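Local coordinates for enterobactin synthetase component F-related protein (Vibrio cholerae serotype O1, PDB 4OXI), which binds glycyl-adenosine-5'-phosphate and probably activates glycine with ATP as an adenylation enzyme, in a lipopolysaccharide modification pathway behind antimicrobial peptide resistance, at residues A[67-78]-A[276-285]. Residues are numbered along the deposited sequence; the frame is centred on the assembly and turned at random.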
loop_
_atom_site.group_PDB
_atom_site.type_symbol
_atom_site.label_atom_id
_atom_site.label_comp_id
_atom_site.label_asym_id
_atom_site.label_seq_id
_atom_site.Cartn_x
_atom_site.Cartn_y
_atom_site.Cartn_z
ATOM N N PRO A 67 -20.335 2.209 -15.040
ATOM C CA PRO A 67 -19.988 2.499 -13.638
ATOM C C PRO A 67 -18.475 2.407 -13.389
ATOM O O PRO A 67 -17.878 1.408 -13.775
ATOM C CB PRO A 67 -20.723 1.396 -12.853
ATOM C CG PRO A 67 -21.014 0.298 -13.864
ATOM C CD PRO A 67 -21.195 1.013 -15.177
ATOM N N ALA A 68 -17.873 3.422 -12.760
ATOM C CA ALA A 68 -16.428 3.417 -12.469
ATOM C C ALA A 68 -16.121 3.132 -10.998
ATOM O O ALA A 68 -15.080 2.554 -10.672
ATOM C CB ALA A 68 -15.796 4.745 -12.866
ATOM N N LEU A 69 -17.026 3.550 -10.119
ATOM C CA LEU A 69 -16.782 3.508 -8.688
ATOM C C LEU A 69 -18.067 3.212 -7.921
ATOM O O LEU A 69 -19.107 3.854 -8.150
ATOM C CB LEU A 69 -16.233 4.867 -8.223
ATOM C CG LEU A 69 -15.855 4.995 -6.739
ATOM C CD1 LEU A 69 -14.634 4.149 -6.407
ATOM C CD2 LEU A 69 -15.596 6.456 -6.352
ATOM N N TRP A 70 -18.003 2.250 -7.006
ATOM C CA TRP A 70 -19.079 2.093 -6.024
ATOM C C TRP A 70 -18.500 2.384 -4.640
ATOM O O TRP A 70 -17.463 1.823 -4.276
ATOM C CB TRP A 70 -19.650 0.677 -6.057
ATOM C CG TRP A 70 -20.766 0.441 -5.052
ATOM C CD1 TRP A 70 -22.117 0.546 -5.280
ATOM C CD2 TRP A 70 -20.623 0.067 -3.670
ATOM N NE1 TRP A 70 -22.816 0.256 -4.128
ATOM C CE2 TRP A 70 -21.928 -0.038 -3.125
ATOM C CE3 TRP A 70 -19.523 -0.197 -2.842
ATOM C CZ2 TRP A 70 -22.159 -0.385 -1.785
ATOM C CZ3 TRP A 70 -19.747 -0.542 -1.516
ATOM C CH2 TRP A 70 -21.059 -0.634 -0.996
ATOM N N VAL A 71 -19.157 3.263 -3.883
ATOM C CA VAL A 71 -18.717 3.593 -2.522
ATOM C C VAL A 71 -19.898 4.068 -1.658
ATOM O O VAL A 71 -20.648 4.978 -2.044
ATOM C CB VAL A 71 -17.558 4.646 -2.526
ATOM C CG1 VAL A 71 -17.996 5.965 -3.182
ATOM C CG2 VAL A 71 -17.043 4.909 -1.100
ATOM N N LYS A 72 -20.064 3.448 -0.494
ATOM C CA LYS A 72 -21.165 3.817 0.418
ATOM C C LYS A 72 -22.507 3.911 -0.291
ATOM O O LYS A 72 -23.130 4.974 -0.308
ATOM C CB LYS A 72 -20.881 5.163 1.107
ATOM C CG LYS A 72 -19.647 5.150 2.026
ATOM C CD LYS A 72 -19.410 6.549 2.598
ATOM C CE LYS A 72 -18.154 6.587 3.418
ATOM N NZ LYS A 72 -17.901 7.972 3.892
ATOM N N GLN A 73 -22.912 2.816 -0.926
ATOM C CA GLN A 73 -24.236 2.698 -1.523
ATOM C C GLN A 73 -24.484 3.644 -2.720
ATOM O O GLN A 73 -25.625 3.771 -3.185
ATOM C CB GLN A 73 -25.315 2.875 -0.445
ATOM C CG GLN A 73 -26.615 2.197 -0.783
ATOM C CD GLN A 73 -27.494 2.012 0.430
ATOM O OE1 GLN A 73 -27.891 0.889 0.752
ATOM N NE2 GLN A 73 -27.813 3.114 1.110
ATOM N N LYS A 74 -23.435 4.294 -3.230
ATOM C CA LYS A 74 -23.592 5.107 -4.440
ATOM C C LYS A 74 -22.665 4.688 -5.568
ATOM O O LYS A 74 -21.523 4.293 -5.343
ATOM C CB LYS A 74 -23.383 6.592 -4.147
ATOM C CG LYS A 74 -24.436 7.205 -3.256
ATOM C CD LYS A 74 -24.350 8.722 -3.304
ATOM C CE LYS A 74 -25.504 9.351 -2.542
ATOM N NZ LYS A 74 -25.615 8.790 -1.167
ATOM N N THR A 75 -23.156 4.795 -6.794
ATOM C CA THR A 75 -22.363 4.423 -7.956
ATOM C C THR A 75 -22.088 5.654 -8.815
ATOM O O THR A 75 -22.961 6.504 -8.970
ATOM C CB THR A 75 -23.106 3.365 -8.765
ATOM O OG1 THR A 75 -23.482 2.304 -7.878
ATOM C CG2 THR A 75 -22.232 2.814 -9.873
ATOM N N TYR A 76 -20.872 5.757 -9.352
ATOM C CA TYR A 76 -20.483 6.901 -10.176
ATOM C C TYR A 76 -19.919 6.384 -11.482
ATOM O O TYR A 76 -19.059 5.487 -11.485
ATOM C CB TYR A 76 -19.433 7.776 -9.456
ATOM C CG TYR A 76 -19.876 8.253 -8.085
ATOM C CD1 TYR A 76 -20.489 9.492 -7.919
ATOM C CD2 TYR A 76 -19.711 7.455 -6.971
ATOM C CE1 TYR A 76 -20.917 9.923 -6.671
ATOM C CE2 TYR A 76 -20.132 7.878 -5.719
ATOM C CZ TYR A 76 -20.726 9.111 -5.574
ATOM O OH TYR A 76 -21.141 9.529 -4.325
ATOM N N THR A 77 -20.407 6.931 -12.596
ATOM C CA THR A 77 -19.909 6.520 -13.913
ATOM C C THR A 77 -18.523 7.106 -14.210
ATOM O O THR A 77 -18.061 8.014 -13.508
ATOM C CB THR A 77 -20.841 6.994 -15.023
ATOM O OG1 THR A 77 -20.876 8.415 -14.994
ATOM C CG2 THR A 77 -22.273 6.448 -14.829
ATOM N N TYR A 78 -17.870 6.601 -15.253
ATOM C CA TYR A 78 -16.592 7.156 -15.689
ATOM C C TYR A 78 -16.723 8.643 -15.994
ATOM O O TYR A 78 -15.825 9.429 -15.690
ATOM C CB TYR A 78 -16.015 6.366 -16.880
ATOM C CG TYR A 78 -15.223 5.189 -16.383
ATOM C CD1 TYR A 78 -15.825 3.952 -16.167
ATOM C CD2 TYR A 78 -13.882 5.332 -16.060
ATOM C CE1 TYR A 78 -15.094 2.880 -15.658
ATOM C CE2 TYR A 78 -13.155 4.281 -15.559
ATOM C CZ TYR A 78 -13.758 3.070 -15.349
ATOM O OH TYR A 78 -12.996 2.053 -14.839
ATOM N N SER A 276 -8.276 -1.143 -12.041
ATOM C CA SER A 276 -9.664 -0.968 -12.436
ATOM C C SER A 276 -9.772 0.099 -13.528
ATOM O O SER A 276 -10.501 -0.057 -14.502
ATOM C CB SER A 276 -10.525 -0.582 -11.233
ATOM O OG SER A 276 -11.862 -0.320 -11.646
ATOM N N LEU A 277 -9.036 1.184 -13.358
ATOM C CA LEU A 277 -9.152 2.332 -14.246
ATOM C C LEU A 277 -8.714 1.989 -15.674
ATOM O O LEU A 277 -9.389 2.333 -16.636
ATOM C CB LEU A 277 -8.300 3.475 -13.694
ATOM C CG LEU A 277 -8.302 4.881 -14.296
ATOM C CD1 LEU A 277 -9.692 5.413 -14.619
ATOM C CD2 LEU A 277 -7.619 5.795 -13.294
ATOM N N ILE A 278 -7.581 1.311 -15.811
ATOM C CA ILE A 278 -7.056 1.003 -17.132
ATOM C C ILE A 278 -7.967 0.019 -17.858
ATOM O O ILE A 278 -7.949 -0.065 -19.086
ATOM C CB ILE A 278 -5.615 0.461 -17.060
ATOM C CG1 ILE A 278 -4.971 0.448 -18.452
ATOM C CG2 ILE A 278 -5.595 -0.919 -16.454
ATOM C CD1 ILE A 278 -3.497 0.097 -18.423
ATOM N N SER A 279 -8.786 -0.698 -17.089
ATOM C CA SER A 279 -9.656 -1.723 -17.638
ATOM C C SER A 279 -11.058 -1.219 -17.921
ATOM O O SER A 279 -11.845 -1.931 -18.533
ATOM C CB SER A 279 -9.771 -2.890 -16.661
ATOM O OG SER A 279 -8.497 -3.354 -16.269
ATOM N N GLY A 280 -11.384 -0.015 -17.450
ATOM C CA GLY A 280 -12.749 0.490 -17.553
ATOM C C GLY A 280 -13.716 -0.259 -16.643
ATOM O O GLY A 280 -14.935 -0.187 -16.814
ATOM N N ALA A 281 -13.168 -0.963 -15.653
ATOM C CA ALA A 281 -13.966 -1.770 -14.733
ATOM C C ALA A 281 -14.581 -0.922 -13.630
ATOM O O ALA A 281 -14.367 0.298 -13.596
ATOM C CB ALA A 281 -13.118 -2.878 -14.137
ATOM N N CYS A 282 -15.343 -1.556 -12.727
ATOM C CA CYS A 282 -15.912 -0.830 -11.594
ATOM C C CYS A 282 -15.195 -1.194 -10.308
ATOM O O CYS A 282 -15.041 -2.385 -9.975
ATOM C CB CYS A 282 -17.418 -1.070 -11.429
ATOM S SG CYS A 282 -18.193 0.102 -10.210
ATOM N N LEU A 283 -14.745 -0.160 -9.597
ATOM C CA LEU A 283 -14.026 -0.334 -8.337
ATOM C C LEU A 283 -15.042 -0.309 -7.193
ATOM O O LEU A 283 -15.857 0.610 -7.106
ATOM C CB LEU A 283 -12.989 0.789 -8.163
ATOM C CG LEU A 283 -12.000 0.733 -7.000
ATOM C CD1 LEU A 283 -11.047 -0.447 -7.139
ATOM C CD2 LEU A 283 -11.202 2.034 -6.899
ATOM N N TYR A 284 -15.008 -1.323 -6.330
ATOM C CA TYR A 284 -15.910 -1.365 -5.185
ATOM C C TYR A 284 -15.141 -1.109 -3.890
ATOM O O TYR A 284 -14.324 -1.930 -3.464
ATOM C CB TYR A 284 -16.660 -2.708 -5.119
ATOM C CG TYR A 284 -17.796 -2.809 -6.128
ATOM C CD1 TYR A 284 -19.123 -2.723 -5.720
ATOM C CD2 TYR A 284 -17.536 -2.968 -7.496
ATOM C CE1 TYR A 284 -20.162 -2.802 -6.632
ATOM C CE2 TYR A 284 -18.579 -3.050 -8.426
ATOM C CZ TYR A 284 -19.886 -2.971 -7.979
ATOM O OH TYR A 284 -20.928 -3.051 -8.878
ATOM N N VAL A 285 -15.408 0.032 -3.265
ATOM C CA VAL A 285 -14.723 0.381 -2.021
ATOM C C VAL A 285 -15.277 -0.400 -0.831
ATOM O O VAL A 285 -16.467 -0.312 -0.528
ATOM C CB VAL A 285 -14.849 1.888 -1.752
ATOM C CG1 VAL A 285 -14.215 2.256 -0.403
ATOM C CG2 VAL A 285 -14.186 2.657 -2.896
HETATM O O HOH W 1 -17.495 -0.718 -15.396
HETATM O O HOH W 2 -12.598 2.284 -11.855
HETATM O O HOH W 3 -18.075 1.842 0.611
#
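W70 sets its CB over one face of the Y284 ring, 3.8 Å from the ring centroid, a CH-pi contact. The indole five-membered ring follows, nearly parallel to the phenol (planes at 22°) but slid so far that the rings barely overlap. A chi1 of 180° swings the indole beside its own carbonyl carbon, bringing CZ3 at its edge within 3.4 Å of V285 O; the backbone N of Q73 sits above the rim of one face.

The Y78 ring carries A68 CB over the centre of one face and meets L277 CD1 at its edge. Its OH donates to an in-plane lone pair of A281 O (2.6 Å), tying the start of helix 78-95 to the loop that follows the Schellman motif at G280.

Strands 67-71 and 282-285 run parallel through three straight bonds: L283 N reaches A68 O from above the carbonyl plane, whereas W70 N to L283 O (2.7 Å) and V285 N to W70 O run nearly along the C=O axis. L69 CD1 touches V285 CG2 on the face opposite W70. A type I' turn leads to strand 74-77, where A68 and L69 form a classic bulge against Y76; strand 257-260 flanks 282-285. A68 and L69 touch helix 78-95, L277 and V285 helix 108-119, and the W70 and Y284 rings meet H301.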